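Local coordinates for extracellular invertase (Aspergillus kawachii, PDB 5XH8), which is a family 32 glycoside hydrolase that probably cleaves sucrose and transfers its fructosyl unit to acceptors, building fructooligosaccharides such as 1-kestose, at residues T75-N80 against W600-Y605. Sequence-based numbering, arbitrary orientation.
Sequences TYQDLN and WPDRQY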
# COMPACT_ATOMS: atom_id res chain seq x y z
N THR A 75 -3.54 -39.78 -5.17
CA THR A 75 -4.81 -39.51 -4.52
C THR A 75 -4.68 -38.33 -3.55
O THR A 75 -3.60 -38.03 -3.04
CB THR A 75 -5.26 -40.73 -3.72
OG1 THR A 75 -4.32 -40.97 -2.66
CG2 THR A 75 -5.38 -41.97 -4.62
N TYR A 76 -5.82 -37.72 -3.25
CA TYR A 76 -5.87 -36.46 -2.50
C TYR A 76 -6.89 -36.50 -1.38
O TYR A 76 -7.89 -37.24 -1.46
CB TYR A 76 -6.18 -35.29 -3.45
CG TYR A 76 -5.19 -35.21 -4.57
CD1 TYR A 76 -5.37 -35.96 -5.73
CD2 TYR A 76 -4.04 -34.42 -4.47
CE1 TYR A 76 -4.45 -35.92 -6.76
CE2 TYR A 76 -3.12 -34.37 -5.51
CZ TYR A 76 -3.33 -35.12 -6.66
OH TYR A 76 -2.44 -35.09 -7.71
N GLN A 77 -6.64 -35.69 -0.35
CA GLN A 77 -7.55 -35.45 0.76
C GLN A 77 -7.81 -33.94 0.84
O GLN A 77 -6.87 -33.14 0.97
CB GLN A 77 -6.93 -35.88 2.09
CG GLN A 77 -7.07 -37.35 2.44
CD GLN A 77 -6.36 -38.30 1.48
OE1 GLN A 77 -5.20 -38.08 1.05
NE2 GLN A 77 -7.05 -39.40 1.15
N ASP A 78 -9.08 -33.55 0.87
CA ASP A 78 -9.44 -32.16 1.04
C ASP A 78 -8.96 -31.61 2.39
O ASP A 78 -8.99 -32.32 3.37
CB ASP A 78 -10.95 -31.98 0.97
CG ASP A 78 -11.48 -32.24 -0.42
OD1 ASP A 78 -11.09 -31.50 -1.35
OD2 ASP A 78 -12.25 -33.22 -0.56
N LEU A 79 -8.53 -30.35 2.41
CA LEU A 79 -8.43 -29.58 3.63
C LEU A 79 -9.71 -28.80 3.77
O LEU A 79 -10.24 -28.32 2.77
CB LEU A 79 -7.19 -28.69 3.63
CG LEU A 79 -5.88 -29.49 3.58
CD1 LEU A 79 -4.69 -28.61 3.21
CD2 LEU A 79 -5.59 -30.24 4.88
N ASN A 80 -10.22 -28.69 5.00
CA ASN A 80 -11.46 -27.93 5.29
C ASN A 80 -12.67 -28.32 4.50
O ASN A 80 -13.51 -27.45 4.21
CB ASN A 80 -11.31 -26.44 4.98
CG ASN A 80 -10.13 -25.83 5.62
OD1 ASN A 80 -9.42 -25.05 5.00
ND2 ASN A 80 -9.91 -26.16 6.86
N TRP A 600 -10.00 -39.14 -5.30
CA TRP A 600 -10.59 -38.58 -4.10
C TRP A 600 -11.28 -39.67 -3.25
O TRP A 600 -12.49 -39.59 -3.04
CB TRP A 600 -11.59 -37.45 -4.49
CG TRP A 600 -10.91 -36.31 -5.16
CD1 TRP A 600 -10.77 -36.11 -6.51
CD2 TRP A 600 -10.21 -35.23 -4.53
NE1 TRP A 600 -10.05 -34.97 -6.75
CE2 TRP A 600 -9.68 -34.41 -5.56
CE3 TRP A 600 -9.97 -34.88 -3.20
CZ2 TRP A 600 -8.93 -33.25 -5.30
CZ3 TRP A 600 -9.23 -33.72 -2.93
CH2 TRP A 600 -8.72 -32.92 -3.99
N PRO A 601 -10.51 -40.62 -2.68
CA PRO A 601 -11.12 -41.77 -1.99
C PRO A 601 -11.94 -41.43 -0.76
O PRO A 601 -12.77 -42.24 -0.38
CB PRO A 601 -9.92 -42.66 -1.62
CG PRO A 601 -8.75 -41.73 -1.58
CD PRO A 601 -9.03 -40.69 -2.65
N ASP A 602 -11.73 -40.27 -0.14
CA ASP A 602 -12.49 -39.87 1.04
C ASP A 602 -13.65 -38.93 0.74
O ASP A 602 -14.32 -38.53 1.68
CB ASP A 602 -11.56 -39.27 2.10
CG ASP A 602 -10.39 -40.19 2.43
OD1 ASP A 602 -10.59 -41.40 2.58
OD2 ASP A 602 -9.24 -39.71 2.52
N ARG A 603 -13.91 -38.60 -0.53
CA ARG A 603 -15.20 -38.04 -0.97
C ARG A 603 -16.16 -39.15 -1.45
O ARG A 603 -15.71 -40.14 -2.06
CB ARG A 603 -15.01 -37.10 -2.18
CG ARG A 603 -14.31 -35.79 -1.93
CD ARG A 603 -14.18 -35.02 -3.24
NE ARG A 603 -13.25 -33.88 -3.14
CZ ARG A 603 -12.82 -33.15 -4.17
NH1 ARG A 603 -13.24 -33.42 -5.40
NH2 ARG A 603 -11.96 -32.15 -3.97
N GLN A 604 -17.46 -38.94 -1.29
CA GLN A 604 -18.48 -39.81 -1.91
C GLN A 604 -18.91 -39.45 -3.38
O GLN A 604 -19.51 -40.28 -4.06
CB GLN A 604 -19.73 -39.90 -1.02
CG GLN A 604 -20.37 -41.29 -1.02
CD GLN A 604 -21.85 -41.28 -0.66
OE1 GLN A 604 -22.35 -40.37 0.00
NE2 GLN A 604 -22.57 -42.32 -1.10
N TYR A 605 -18.62 -38.22 -3.84
CA TYR A 605 -19.08 -37.72 -5.17
C TYR A 605 -17.95 -37.03 -5.95
O TYR A 605 -16.95 -36.63 -5.33
CB TYR A 605 -20.24 -36.73 -4.98
CG TYR A 605 -21.46 -37.32 -4.29
CD1 TYR A 605 -22.43 -38.02 -5.03
CD2 TYR A 605 -21.65 -37.19 -2.91
CE1 TYR A 605 -23.54 -38.57 -4.41
CE2 TYR A 605 -22.75 -37.74 -2.28
CZ TYR A 605 -23.70 -38.42 -3.03
OH TYR A 605 -24.80 -38.97 -2.41
OXT TYR A 605 -18.02 -36.84 -7.19
O HOH W 1 -10.49 -37.73 -0.87
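R603 runs extended from CG to NE (chi2 178°, chi3 -167°) and meets the carboxylate of D78, which turns to lie beside its own backbone N (chi1 -68°). The salt bridge is side-on and bidentate. R603 NE reaches D78 OD2 at 2.8 Å, and R603 NH2 reaches D78 OD1 at 2.8 Å. Both bonds are nearly straight and use syn lone pairs. The two bonds hold the flat groups almost coplanar and limit the rotation of each. The guanidinium also lies over one face of the W600 indole. W600 CD2 sits over the centre of the guanidinium, 3.4 Å from the guanidinium plane. The opposite indole face takes a CH-pi contact from Y76 CB, 3.6 Å from the centroid of the six-membered ring. W600 is thus layered between R603 and Y76. Nearer solvent, Q77 NE2 donates a hydrogen bond to D602 OD2 at 2.6 Å, arriving from above the carboxylate plane. One water links Y76 O to D602 N, at the type I turn from W600 to R603. Further hydrogen bonds run from W600 NE1 to H31 O and from R603 NH2 to L33 O. The contact joins the C-terminal tail, which follows strand 585-594, to strand 77-78, the antiparallel neighbour of strand 65-70 in the N-terminal beta-propeller domain.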